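PDB 6GZF: glutathione S-transferase from Natrialba magadii ATCC 43099, which probably acts as a Xi-class glutathione transferase, using glutathione to reduce glutathionyl-hydroquinones as related enzymes of its class do. Local coordinates for residues Arg74-Leu79 and Val169-Glu174; Val122-Asp127 and Asp143-Asn148; Pro135-Thr140 and Arg155-Glu160; Thr246-Asp251 and Glu286-Asp291. All blocks are in the same frame, centred on the assembly; numbering follows the deposited sequence.

Contact 1 of 4, residues Arg74-Leu79 and Val169-Glu174; sequences RTLKGL and VDLYPE
K77 and V169 mark the closest approach of the two backbones, their CA atoms 6.1 Å apart, where the last turn of helix 65-77 meets the irregular loop 169-174. The helix stops here in a Schellman motif: G78 takes positive phi as C-prime residue, L79 N bonds to R74 O at 2.9 Å, and G78 N reaches T75 O more weakly. Beside this helix end, K77 curls toward the loop. Its chain bends at chi2 (60°) and again at chi4 (64°), so that NZ meets V169 O at 2.8 Å almost head-on, the C=O...N angle being 167°. The same ammonium has D162 as a long, weak ion-pair partner. A methionine in its place would probably leave the V169 carbonyl without this donor and take from D162 this distant positive charge. The apolar half of the contact lies next to it. L76 and L171 cross at about a right angle, CD1 of L76 against CD1 of L171 at 3.7 Å, while CD2 of L171 also borders the L76 methyl. V169 adds one branch: its CG2, anti to the carbonyl carbon, rests 3.6 Å from the backbone O of L76. Further along the loop, Y172 forms a cation-pi pair with R155 and a hydroxyl bond to D181 of helix 177-192. L76 and L171 both press on I241 of helix 238-247, and D158 of helix 150-159 touches K77 and Y172, so the contact lies where the end of an N-terminal-domain helix meets the helical C-terminal domain.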
loop_
_atom_site.group_PDB
_atom_site.type_symbol
_atom_site.label_atom_id
_atom_site.label_comp_id
_atom_site.label_asym_id
_atom_site.label_seq_id
_atom_site.Cartn_x
_atom_site.Cartn_y
_atom_site.Cartn_z
ATOM N N ARG A 74 -2.770 18.692 -24.980
ATOM C CA ARG A 74 -3.075 20.107 -25.169
ATOM C C ARG A 74 -1.831 20.968 -24.987
ATOM O O ARG A 74 -1.629 21.944 -25.709
ATOM C CB ARG A 74 -4.167 20.558 -24.196
ATOM C CG ARG A 74 -4.767 21.916 -24.529
ATOM C CD ARG A 74 -5.737 22.381 -23.453
ATOM N NE ARG A 74 -5.045 22.867 -22.262
ATOM C CZ ARG A 74 -5.276 24.046 -21.693
ATOM N NH1 ARG A 74 -6.188 24.863 -22.202
ATOM N NH2 ARG A 74 -4.597 24.407 -20.613
ATOM N N THR A 75 -0.997 20.598 -24.022
ATOM C CA THR A 75 0.231 21.330 -23.746
ATOM C C THR A 75 1.282 21.084 -24.825
ATOM O O THR A 75 1.945 22.015 -25.279
ATOM C CB THR A 75 0.814 20.946 -22.376
ATOM O OG1 THR A 75 -0.216 21.008 -21.382
ATOM C CG2 THR A 75 1.948 21.884 -21.995
ATOM N N LEU A 76 1.425 19.825 -25.230
ATOM C CA LEU A 76 2.391 19.452 -26.258
ATOM C C LEU A 76 2.065 20.109 -27.594
ATOM O O LEU A 76 2.962 20.529 -28.325
ATOM C CB LEU A 76 2.437 17.930 -26.424
ATOM C CG LEU A 76 3.208 17.148 -25.360
ATOM C CD1 LEU A 76 3.165 15.658 -25.652
ATOM C CD2 LEU A 76 4.644 17.639 -25.274
ATOM N N LYS A 77 0.777 20.198 -27.902
ATOM C CA LYS A 77 0.329 20.778 -29.161
ATOM C C LYS A 77 0.374 22.301 -29.134
ATOM O O LYS A 77 0.484 22.946 -30.176
ATOM C CB LYS A 77 -1.091 20.311 -29.482
ATOM C CG LYS A 77 -1.254 19.772 -30.884
ATOM C CD LYS A 77 -0.353 18.576 -31.105
ATOM C CE LYS A 77 -0.591 17.966 -32.469
ATOM N NZ LYS A 77 -0.242 18.895 -33.577
ATOM N N GLY A 78 0.292 22.872 -27.936
ATOM C CA GLY A 78 0.186 24.309 -27.791
ATOM C C GLY A 78 -1.220 24.749 -28.146
ATOM O O GLY A 78 -1.417 25.608 -29.005
ATOM N N LEU A 79 -2.200 24.143 -27.483
ATOM C CA LEU A 79 -3.604 24.404 -27.775
ATOM C C LEU A 79 -4.312 25.087 -26.610
ATOM O O LEU A 79 -5.542 25.152 -26.578
ATOM C CB LEU A 79 -4.324 23.099 -28.125
ATOM C CG LEU A 79 -4.061 22.527 -29.520
ATOM C CD1 LEU A 79 -4.696 21.151 -29.668
ATOM C CD2 LEU A 79 -4.573 23.475 -30.592
ATOM N N VAL A 169 4.238 19.694 -33.518
ATOM C CA VAL A 169 4.473 18.386 -32.926
ATOM C C VAL A 169 3.459 17.397 -33.486
ATOM O O VAL A 169 2.287 17.727 -33.643
ATOM C CB VAL A 169 4.374 18.435 -31.387
ATOM C CG1 VAL A 169 4.702 17.079 -30.785
ATOM C CG2 VAL A 169 5.307 19.498 -30.836
ATOM N N ASP A 170 3.915 16.190 -33.797
ATOM C CA ASP A 170 3.049 15.185 -34.400
ATOM C C ASP A 170 3.092 13.887 -33.596
ATOM O O ASP A 170 3.940 13.026 -33.831
ATOM C CB ASP A 170 3.461 14.946 -35.855
ATOM C CG ASP A 170 2.489 14.058 -36.605
ATOM O OD1 ASP A 170 1.358 13.853 -36.116
ATOM O OD2 ASP A 170 2.853 13.580 -37.699
ATOM N N LEU A 171 2.167 13.757 -32.648
ATOM C CA LEU A 171 2.143 12.615 -31.738
ATOM C C LEU A 171 1.399 11.421 -32.333
ATOM O O LEU A 171 1.045 10.479 -31.624
ATOM C CB LEU A 171 1.506 13.015 -30.407
ATOM C CG LEU A 171 2.094 14.260 -29.739
ATOM C CD1 LEU A 171 1.190 14.749 -28.620
ATOM C CD2 LEU A 171 3.494 13.978 -29.218
ATOM N N TYR A 172 1.162 11.476 -33.638
ATOM C CA TYR A 172 0.552 10.370 -34.367
ATOM C C TYR A 172 1.092 10.376 -35.794
ATOM O O TYR A 172 0.332 10.529 -36.750
ATOM C CB TYR A 172 -0.974 10.497 -34.346
ATOM C CG TYR A 172 -1.739 9.302 -34.872
ATOM C CD1 TYR A 172 -1.625 8.055 -34.270
ATOM C CD2 TYR A 172 -2.606 9.432 -35.948
ATOM C CE1 TYR A 172 -2.335 6.968 -34.744
ATOM C CE2 TYR A 172 -3.321 8.352 -36.426
ATOM C CZ TYR A 172 -3.182 7.122 -35.821
ATOM O OH TYR A 172 -3.891 6.042 -36.295
ATOM N N PRO A 173 2.418 10.206 -35.939
ATOM C CA PRO A 173 3.102 10.469 -37.209
ATOM C C PRO A 173 2.962 9.354 -38.238
ATOM O O PRO A 173 2.680 8.209 -37.891
ATOM C CB PRO A 173 4.561 10.621 -36.779
ATOM C CG PRO A 173 4.690 9.694 -35.626
ATOM C CD PRO A 173 3.353 9.695 -34.917
ATOM N N GLU A 174 3.171 9.708 -39.502
ATOM C CA GLU A 174 3.092 8.762 -40.607
ATOM C C GLU A 174 4.137 7.660 -40.469
ATOM O O GLU A 174 5.311 7.933 -40.221
ATOM C CB GLU A 174 3.266 9.497 -41.940
ATOM C CG GLU A 174 3.820 8.640 -43.069
ATOM C CD GLU A 174 4.613 9.449 -44.079
ATOM O OE1 GLU A 174 4.975 10.605 -43.770
ATOM O OE2 GLU A 174 4.880 8.926 -45.181
#

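Contact 2 of 4, residues Val122-Asp127 and Asp143-Asn148; sequences VRAAPD and DTIVNN
A124 points its methyl toward the start of strand 144-147 and meets it at three places. CB lies 3.4 Å from T144 OG1, 3.6 Å from the backbone N of I145, and 3.6 Å from I145 CG1. T144 turns its hydroxyl anti to its own backbone N (chi1 -174°), which sets OG1 beside the A124 methyl. The CA atoms of A124 and T144 lie 4.5 Å apart, the nearest approach of the two backbones. On the outer flank R123 passes D143 at a slant: the aliphatic CD is 3.5 Å from OD2, and NE is 4.0 Å from the same oxygen, a long salt bridge. OD2 lies at the edge of the guanidinium, near its plane, but the carboxylate itself is turned 58° from that plane, and at this distance the pairing is loose. The firmer partner of D143 is H112, whose NE2 hydrogen-bonds OD1. With an alanine at D143, H112 would probably lose that acceptor and R123 the carboxylate that borders its chain. Behind this shell, I145 packs on W138 and on Y121 of helix 117-124, tying strand and helix together again. The strand's course is set by two irregularities: D143 and T144 both face D139 in a G1 bulge, and V146 and N147 both face L137 in a classic bulge. The whole is the edge of a thioredoxin-like domain, where a helix packs on the last strand of the mixed sheet, the outer arm of the hairpin 136-139/144-147 that leads into the predicted glutathione-binding pair E149 and S150.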
loop_
_atom_site.group_PDB
_atom_site.type_symbol
_atom_site.label_atom_id
_atom_site.label_comp_id
_atom_site.label_asym_id
_atom_site.label_seq_id
_atom_site.Cartn_x
_atom_site.Cartn_y
_atom_site.Cartn_z
ATOM N N VAL A 122 -26.644 17.006 -17.619
ATOM C CA VAL A 122 -28.095 17.149 -17.695
ATOM C C VAL A 122 -28.507 18.198 -18.726
ATOM O O VAL A 122 -29.479 18.010 -19.458
ATOM C CB VAL A 122 -28.691 17.517 -16.317
ATOM C CG1 VAL A 122 -30.167 17.867 -16.437
ATOM C CG2 VAL A 122 -28.496 16.375 -15.333
ATOM N N ARG A 123 -27.762 19.296 -18.792
ATOM C CA ARG A 123 -28.035 20.326 -19.788
ATOM C C ARG A 123 -27.813 19.792 -21.201
ATOM O O ARG A 123 -28.555 20.124 -22.124
ATOM C CB ARG A 123 -27.158 21.558 -19.552
ATOM C CG ARG A 123 -27.391 22.669 -20.564
ATOM C CD ARG A 123 -26.442 23.833 -20.358
ATOM N NE ARG A 123 -27.075 24.951 -19.663
ATOM C CZ ARG A 123 -27.102 25.094 -18.341
ATOM N NH1 ARG A 123 -26.529 24.188 -17.561
ATOM N NH2 ARG A 123 -27.701 26.146 -17.800
ATOM N N ALA A 124 -26.792 18.954 -21.358
ATOM C CA ALA A 124 -26.449 18.397 -22.661
ATOM C C ALA A 124 -27.375 17.247 -23.046
ATOM O O ALA A 124 -27.695 17.064 -24.220
ATOM C CB ALA A 124 -25.001 17.934 -22.669
ATOM N N ALA A 125 -27.797 16.471 -22.053
ATOM C CA ALA A 125 -28.690 15.343 -22.290
ATOM C C ALA A 125 -29.625 15.133 -21.100
ATOM O O ALA A 125 -29.317 14.361 -20.193
ATOM C CB ALA A 125 -27.889 14.083 -22.569
ATOM N N PRO A 126 -30.779 15.820 -21.113
ATOM C CA PRO A 126 -31.764 15.873 -20.022
ATOM C C PRO A 126 -32.246 14.515 -19.500
ATOM O O PRO A 126 -32.783 14.460 -18.395
ATOM C CB PRO A 126 -32.941 16.643 -20.646
ATOM C CG PRO A 126 -32.652 16.719 -22.118
ATOM C CD PRO A 126 -31.172 16.678 -22.242
ATOM N N ASP A 127 -32.059 13.447 -20.267
ATOM C CA ASP A 127 -32.554 12.133 -19.864
ATOM C C ASP A 127 -31.433 11.094 -19.844
ATOM O O ASP A 127 -31.686 9.889 -19.889
ATOM C CB ASP A 127 -33.678 11.684 -20.805
ATOM C CG ASP A 127 -34.489 10.530 -20.244
ATOM O OD1 ASP A 127 -34.868 10.589 -19.055
ATOM O OD2 ASP A 127 -34.741 9.560 -20.991
ATOM N N ASP A 143 -23.754 24.242 -27.387
ATOM C CA ASP A 143 -24.004 24.157 -25.948
ATOM C C ASP A 143 -24.293 22.722 -25.513
ATOM O O ASP A 143 -25.361 22.430 -24.975
ATOM C CB ASP A 143 -25.163 25.077 -25.552
ATOM C CG ASP A 143 -25.236 25.309 -24.055
ATOM O OD1 ASP A 143 -24.168 25.387 -23.412
ATOM O OD2 ASP A 143 -26.362 25.415 -23.523
ATOM N N THR A 144 -23.333 21.832 -25.751
ATOM C CA THR A 144 -23.495 20.421 -25.418
ATOM C C THR A 144 -22.150 19.700 -25.348
ATOM O O THR A 144 -21.112 20.267 -25.691
ATOM C CB THR A 144 -24.392 19.702 -26.444
ATOM O OG1 THR A 144 -24.642 18.358 -26.010
ATOM C CG2 THR A 144 -23.725 19.677 -27.812
ATOM N N ILE A 145 -22.177 18.448 -24.901
ATOM C CA ILE A 145 -20.966 17.639 -24.813
ATOM C C ILE A 145 -20.595 17.043 -26.165
ATOM O O ILE A 145 -21.365 16.277 -26.745
ATOM C CB ILE A 145 -21.118 16.490 -23.796
ATOM C CG1 ILE A 145 -21.487 17.031 -22.415
ATOM C CG2 ILE A 145 -19.838 15.673 -23.723
ATOM C CD1 ILE A 145 -21.759 15.951 -21.389
ATOM N N VAL A 146 -19.415 17.395 -26.665
ATOM C CA VAL A 146 -18.921 16.817 -27.909
ATOM C C VAL A 146 -18.428 15.395 -27.666
ATOM O O VAL A 146 -19.008 14.433 -28.169
ATOM C CB VAL A 146 -17.781 17.654 -28.527
ATOM C CG1 VAL A 146 -17.107 16.891 -29.660
ATOM C CG2 VAL A 146 -18.313 18.983 -29.024
ATOM N N ASN A 147 -17.362 15.266 -26.882
ATOM C CA ASN A 147 -16.777 13.960 -26.617
ATOM C C ASN A 147 -16.512 13.744 -25.131
ATOM O O ASN A 147 -16.334 14.698 -24.373
ATOM C CB ASN A 147 -15.486 13.788 -27.417
ATOM C CG ASN A 147 -15.071 12.336 -27.547
ATOM O OD1 ASN A 147 -14.465 11.767 -26.638
ATOM N ND2 ASN A 147 -15.404 11.726 -28.679
ATOM N N ASN A 148 -16.482 12.478 -24.731
ATOM C CA ASN A 148 -16.391 12.107 -23.326
ATOM C C ASN A 148 -15.319 11.040 -23.102
ATOM O O ASN A 148 -15.218 10.451 -22.024
ATOM C CB ASN A 148 -17.756 11.612 -22.840
ATOM C CG ASN A 148 -17.857 11.548 -21.332
ATOM O OD1 ASN A 148 -17.099 12.203 -20.615
ATOM N ND2 ASN A 148 -18.804 10.758 -20.838
#

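Contact 3 of 4, residues Pro135-Thr140 and Arg155-Glu160; sequences PVLWDT and RMFDTE
L137 makes the entire contact from the strand side, splitting its two methyls between neighbouring residues of helix 150-159. With CG anti to the backbone N (chi1 -177°), the side chain projects from the sheet toward the helix. CD2 meets the sulfur of M156, SD, at 3.7 Å, the two side chains crossing at a slant. CD1 comes up to the ring of F157 at its edge and close to its plane, 4.0 Å from CE1 and 4.1 Å from CZ, so the leucine covers the rim and not the face. All three side chains are buried, and the packing is purely apolar. Away from this cluster the segments diverge. Even at L137 and F157 the CA atoms stand 10.4 Å apart, and the strand runs out to T140 at the surface, while R155 turns to the far side of the helix to form salt bridges with D181 and E238. D139, at the strand's outer end, pairs with R55, and W138 faces the other side of the sheet, against I145 and Y59. F157 also touches T73 of helix 65-77, so two helices share the face of the sheet covered by L137. A central strand entered through the cis peptide bond before P135, with the domain's last helix packed over it, is characteristic of the thioredoxin fold that forms the glutathione-binding half of these transferases.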
loop_
_atom_site.group_PDB
_atom_site.type_symbol
_atom_site.label_atom_id
_atom_site.label_comp_id
_atom_site.label_asym_id
_atom_site.label_seq_id
_atom_site.Cartn_x
_atom_site.Cartn_y
_atom_site.Cartn_z
ATOM N N PRO A 135 -12.397 13.234 -18.700
ATOM C CA PRO A 135 -12.590 14.587 -19.236
ATOM C C PRO A 135 -13.896 14.764 -20.000
ATOM O O PRO A 135 -14.554 13.785 -20.354
ATOM C CB PRO A 135 -11.397 14.749 -20.176
ATOM C CG PRO A 135 -11.189 13.373 -20.709
ATOM C CD PRO A 135 -11.525 12.429 -19.574
ATOM N N VAL A 136 -14.261 16.019 -20.242
ATOM C CA VAL A 136 -15.431 16.351 -21.045
ATOM C C VAL A 136 -15.105 17.494 -22.000
ATOM O O VAL A 136 -14.800 18.604 -21.566
ATOM C CB VAL A 136 -16.638 16.756 -20.168
ATOM C CG1 VAL A 136 -17.748 17.349 -21.027
ATOM C CG2 VAL A 136 -17.152 15.566 -19.372
ATOM N N LEU A 137 -15.159 17.217 -23.299
ATOM C CA LEU A 137 -14.965 18.260 -24.296
ATOM C C LEU A 137 -16.300 18.929 -24.594
ATOM O O LEU A 137 -17.248 18.276 -25.030
ATOM C CB LEU A 137 -14.347 17.694 -25.575
ATOM C CG LEU A 137 -14.034 18.730 -26.658
ATOM C CD1 LEU A 137 -12.976 19.711 -26.169
ATOM C CD2 LEU A 137 -13.589 18.053 -27.947
ATOM N N TRP A 138 -16.372 20.233 -24.351
ATOM C CA TRP A 138 -17.632 20.959 -24.458
ATOM C C TRP A 138 -17.629 21.963 -25.606
ATOM O O TRP A 138 -16.674 22.716 -25.785
ATOM C CB TRP A 138 -17.933 21.679 -23.140
ATOM C CG TRP A 138 -19.296 22.294 -23.084
ATOM C CD1 TRP A 138 -19.668 23.508 -23.583
ATOM C CD2 TRP A 138 -20.469 21.730 -22.487
ATOM N NE1 TRP A 138 -21.001 23.733 -23.338
ATOM C CE2 TRP A 138 -21.516 22.656 -22.666
ATOM C CE3 TRP A 138 -20.738 20.530 -21.820
ATOM C CZ2 TRP A 138 -22.808 22.421 -22.203
ATOM C CZ3 TRP A 138 -22.021 20.300 -21.360
ATOM C CH2 TRP A 138 -23.040 21.240 -21.554
ATOM N N ASP A 139 -18.711 21.966 -26.380
ATOM C CA ASP A 139 -18.892 22.942 -27.449
ATOM C C ASP A 139 -19.747 24.107 -26.964
ATOM O O ASP A 139 -20.857 23.909 -26.476
ATOM C CB ASP A 139 -19.535 22.290 -28.673
ATOM C CG ASP A 139 -19.770 23.274 -29.801
ATOM O OD1 ASP A 139 -18.932 24.179 -29.981
ATOM O OD2 ASP A 139 -20.791 23.140 -30.507
ATOM N N THR A 140 -19.227 25.321 -27.104
ATOM C CA THR A 140 -19.926 26.508 -26.625
ATOM C C THR A 140 -20.953 27.022 -27.631
ATOM O O THR A 140 -21.793 27.859 -27.296
ATOM C CB THR A 140 -18.939 27.643 -26.296
ATOM O OG1 THR A 140 -18.036 27.828 -27.392
ATOM C CG2 THR A 140 -18.141 27.305 -25.045
ATOM N N ARG A 155 -6.779 12.153 -29.430
ATOM C CA ARG A 155 -6.575 11.951 -30.859
ATOM C C ARG A 155 -6.978 13.173 -31.683
ATOM O O ARG A 155 -6.225 13.619 -32.548
ATOM C CB ARG A 155 -7.355 10.723 -31.338
ATOM C CG ARG A 155 -7.320 10.509 -32.845
ATOM C CD ARG A 155 -5.901 10.303 -33.348
ATOM N NE ARG A 155 -5.264 9.144 -32.730
ATOM C CZ ARG A 155 -5.393 7.899 -33.175
ATOM N NH1 ARG A 155 -4.779 6.903 -32.551
ATOM N NH2 ARG A 155 -6.139 7.649 -34.242
ATOM N N MET A 156 -8.161 13.713 -31.416
ATOM C CA MET A 156 -8.653 14.845 -32.191
ATOM C C MET A 156 -7.903 16.133 -31.842
ATOM O O MET A 156 -7.769 17.023 -32.682
ATOM C CB MET A 156 -10.160 15.025 -31.993
ATOM C CG MET A 156 -10.584 15.479 -30.609
ATOM S SD MET A 156 -12.379 15.605 -30.479
ATOM C CE MET A 156 -12.843 13.878 -30.345
ATOM N N PHE A 157 -7.411 16.228 -30.609
ATOM C CA PHE A 157 -6.502 17.310 -30.236
ATOM C C PHE A 157 -5.243 17.226 -31.085
ATOM O O PHE A 157 -4.641 18.238 -31.444
ATOM C CB PHE A 157 -6.121 17.239 -28.754
ATOM C CG PHE A 157 -7.121 17.866 -27.826
ATOM C CD1 PHE A 157 -8.366 18.264 -28.280
ATOM C CD2 PHE A 157 -6.805 18.068 -26.491
ATOM C CE1 PHE A 157 -9.281 18.842 -27.419
ATOM C CE2 PHE A 157 -7.713 18.648 -25.625
ATOM C CZ PHE A 157 -8.953 19.035 -26.090
ATOM N N ASP A 158 -4.861 15.994 -31.399
ATOM C CA ASP A 158 -3.601 15.701 -32.064
ATOM C C ASP A 158 -3.656 15.919 -33.576
ATOM O O ASP A 158 -2.719 16.454 -34.165
ATOM C CB ASP A 158 -3.199 14.254 -31.759
ATOM C CG ASP A 158 -1.757 13.958 -32.108
ATOM O OD1 ASP A 158 -0.956 14.907 -32.208
ATOM O OD2 ASP A 158 -1.425 12.768 -32.271
ATOM N N THR A 159 -4.756 15.514 -34.201
ATOM C CA THR A 159 -4.799 15.441 -35.658
ATOM C C THR A 159 -5.757 16.422 -36.333
ATOM O O THR A 159 -5.808 16.484 -37.561
ATOM C CB THR A 159 -5.185 14.021 -36.117
ATOM O OG1 THR A 159 -6.499 13.704 -35.641
ATOM C CG2 THR A 159 -4.197 13.000 -35.578
ATOM N N GLU A 160 -6.508 17.190 -35.550
ATOM C CA GLU A 160 -7.576 18.006 -36.126
ATOM C C GLU A 160 -7.442 19.510 -35.870
ATOM O O GLU A 160 -8.110 20.310 -36.526
ATOM C CB GLU A 160 -8.933 17.526 -35.605
ATOM C CG GLU A 160 -9.179 16.033 -35.790
ATOM C CD GLU A 160 -9.144 15.608 -37.246
ATOM O OE1 GLU A 160 -10.044 16.017 -38.008
ATOM O OE2 GLU A 160 -8.214 14.865 -37.628
#

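Contact 4 of 4, residues Thr246-Asp251 and Glu286-Asp291; sequences TLVRFD and ETVEMD
V248 and V288 supply the apolar part of the contact, CG2 of V248 against CG1 of V288 at 4.0 Å, the side chains sliding past each other in opposite directions. On both sides the branch anti to the backbone N makes the touch, chi1 being -168° at V288. A second van der Waals touch comes from M290: its chain folds back at chi2 (64°) and chi3 (72°), laying the terminal CE 3.8 Å from the backbone O of V248. The polar links run through neighbours. H68 of helix 65-77 bridges the two segments, its ND1 bonded to R249 NH1 and its NE2 to T287 OG1. The R249 guanidinium also reaches the T245 carbonyl, and more weakly those of Y62 and A63, next to the predicted nucleophile C64. Backbone bonds shape the turn between the helices, R249 N to T246 O and F250 N to L247 O, both 3.1 Å, while E289 stands at the N-cap position of helix 290-299. The contact thus joins two helix junctions of the all-helical GST C-terminal domain, at the starts of helices 250-254 and 290-299, which carry Y254 and Y297, both predicted to lower the pKa of the active-site cysteine.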
loop_
_atom_site.group_PDB
_atom_site.type_symbol
_atom_site.label_atom_id
_atom_site.label_comp_id
_atom_site.label_asym_id
_atom_site.label_seq_id
_atom_site.Cartn_x
_atom_site.Cartn_y
_atom_site.Cartn_z
ATOM N N THR A 246 -0.466 6.773 -16.241
ATOM C CA THR A 246 -0.585 5.671 -15.296
ATOM C C THR A 246 0.676 5.572 -14.445
ATOM O O THR A 246 0.608 5.536 -13.217
ATOM C CB THR A 246 -0.825 4.327 -16.008
ATOM O OG1 THR A 246 -2.060 4.379 -16.734
ATOM C CG2 THR A 246 -0.885 3.191 -14.998
ATOM N N LEU A 247 1.825 5.534 -15.116
ATOM C CA LEU A 247 3.120 5.417 -14.455
ATOM C C LEU A 247 3.375 6.538 -13.452
ATOM O O LEU A 247 3.922 6.304 -12.375
ATOM C CB LEU A 247 4.244 5.399 -15.493
ATOM C CG LEU A 247 4.826 4.039 -15.884
ATOM C CD1 LEU A 247 3.742 3.106 -16.393
ATOM C CD2 LEU A 247 5.921 4.213 -16.925
ATOM N N VAL A 248 2.970 7.753 -13.811
ATOM C CA VAL A 248 3.223 8.928 -12.983
ATOM C C VAL A 248 2.464 8.853 -11.656
ATOM O O VAL A 248 2.814 9.531 -10.690
ATOM C CB VAL A 248 2.844 10.232 -13.732
ATOM C CG1 VAL A 248 1.332 10.409 -13.777
ATOM C CG2 VAL A 248 3.509 11.440 -13.087
ATOM N N ARG A 249 1.439 8.009 -11.607
ATOM C CA ARG A 249 0.610 7.877 -10.413
ATOM C C ARG A 249 0.846 6.560 -9.680
ATOM O O ARG A 249 0.215 6.290 -8.658
ATOM C CB ARG A 249 -0.870 7.993 -10.781
ATOM C CG ARG A 249 -1.291 9.369 -11.254
ATOM C CD ARG A 249 -2.729 9.366 -11.742
ATOM N NE ARG A 249 -3.253 10.720 -11.893
ATOM C CZ ARG A 249 -3.043 11.490 -12.956
ATOM N NH1 ARG A 249 -2.311 11.042 -13.967
ATOM N NH2 ARG A 249 -3.558 12.709 -13.005
ATOM N N PHE A 250 1.759 5.748 -10.200
ATOM C CA PHE A 250 1.926 4.383 -9.712
ATOM C C PHE A 250 2.556 4.309 -8.321
ATOM O O PHE A 250 2.010 3.668 -7.425
ATOM C CB PHE A 250 2.768 3.574 -10.701
ATOM C CG PHE A 250 2.599 2.083 -10.568
ATOM C CD1 PHE A 250 3.247 1.380 -9.567
ATOM C CD2 PHE A 250 1.794 1.385 -11.452
ATOM C CE1 PHE A 250 3.091 0.013 -9.447
ATOM C CE2 PHE A 250 1.635 0.018 -11.338
ATOM C CZ PHE A 250 2.284 -0.669 -10.334
ATOM N N ASP A 251 3.700 4.961 -8.145
ATOM C CA ASP A 251 4.476 4.816 -6.916
ATOM C C ASP A 251 3.946 5.652 -5.753
ATOM O O ASP A 251 4.282 5.393 -4.599
ATOM C CB ASP A 251 5.941 5.169 -7.179
ATOM C CG ASP A 251 6.642 4.133 -8.036
ATOM O OD1 ASP A 251 5.943 3.269 -8.607
ATOM O OD2 ASP A 251 7.886 4.178 -8.136
ATOM N N GLU A 286 4.229 20.832 -15.837
ATOM C CA GLU A 286 3.225 21.741 -15.291
ATOM C C GLU A 286 1.816 21.156 -15.364
ATOM O O GLU A 286 0.868 21.738 -14.838
ATOM C CB GLU A 286 3.267 23.087 -16.019
ATOM C CG GLU A 286 4.479 23.946 -15.685
ATOM C CD GLU A 286 5.760 23.430 -16.313
ATOM O OE1 GLU A 286 5.694 22.871 -17.428
ATOM O OE2 GLU A 286 6.832 23.585 -15.692
ATOM N N THR A 287 1.682 20.006 -16.017
ATOM C CA THR A 287 0.392 19.335 -16.117
ATOM C C THR A 287 0.258 18.265 -15.041
ATOM O O THR A 287 -0.756 17.571 -14.961
ATOM C CB THR A 287 0.194 18.688 -17.498
ATOM O OG1 THR A 287 0.892 17.437 -17.548
ATOM C CG2 THR A 287 0.708 19.604 -18.594
ATOM N N VAL A 288 1.292 18.137 -14.215
ATOM C CA VAL A 288 1.294 17.156 -13.138
ATOM C C VAL A 288 1.071 17.827 -11.786
ATOM O O VAL A 288 1.949 18.522 -11.273
ATOM C CB VAL A 288 2.615 16.366 -13.097
ATOM C CG1 VAL A 288 2.480 15.162 -12.180
ATOM C CG2 VAL A 288 3.009 15.922 -14.495
ATOM N N GLU A 289 -0.113 17.622 -11.219
ATOM C CA GLU A 289 -0.438 18.155 -9.902
ATOM C C GLU A 289 -0.578 17.023 -8.892
ATOM O O GLU A 289 -1.678 16.518 -8.661
ATOM C CB GLU A 289 -1.722 18.981 -9.957
ATOM C CG GLU A 289 -1.578 20.304 -10.687
ATOM C CD GLU A 289 -0.780 21.321 -9.895
ATOM O OE1 GLU A 289 -0.745 21.210 -8.652
ATOM O OE2 GLU A 289 -0.191 22.231 -10.515
ATOM N N MET A 290 0.543 16.630 -8.295
ATOM C CA MET A 290 0.579 15.501 -7.372
ATOM C C MET A 290 -0.301 15.734 -6.149
ATOM O O MET A 290 -0.890 14.797 -5.611
ATOM C CB MET A 290 2.017 15.219 -6.934
ATOM C CG MET A 290 2.207 13.860 -6.284
ATOM S SD MET A 290 1.867 12.512 -7.432
ATOM C CE MET A 290 3.289 12.624 -8.515
ATOM N N ASP A 291 -0.385 16.989 -5.715
ATOM C CA ASP A 291 -1.219 17.351 -4.574
ATOM C C ASP A 291 -2.680 17.004 -4.846
ATOM O O ASP A 291 -3.397 16.552 -3.953
ATOM C CB ASP A 291 -1.076 18.839 -4.254
ATOM C CG ASP A 291 -1.709 19.213 -2.928
ATOM O OD1 ASP A 291 -1.595 18.419 -1.969
ATOM O OD2 ASP A 291 -2.320 20.299 -2.843
#

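How the contacts relate
Following the chain, residues 74-79 open contact 1, the widest of the first three loops, and 169-174 close it. Contacts 2 and 3 nest inside and cross each other: 122-127, then 135-140, then 143-148 closing contact 2, then 155-160 closing contact 3. Contacts 2 and 3 share the sheet, since strands 136-139 and 144-147 are neighbours joined by backbone bonds at L137. D158 carries contact 3 on to contact 1 by touching K77 and Y172. Contact 4 follows in series, wholly within the helical C-terminal domain, and meets contact 1 where T75 touches T287. Contacts 2 and 3 tie two strands to helices of the thioredoxin-like domain, and contact 1 ties that domain to the helical one.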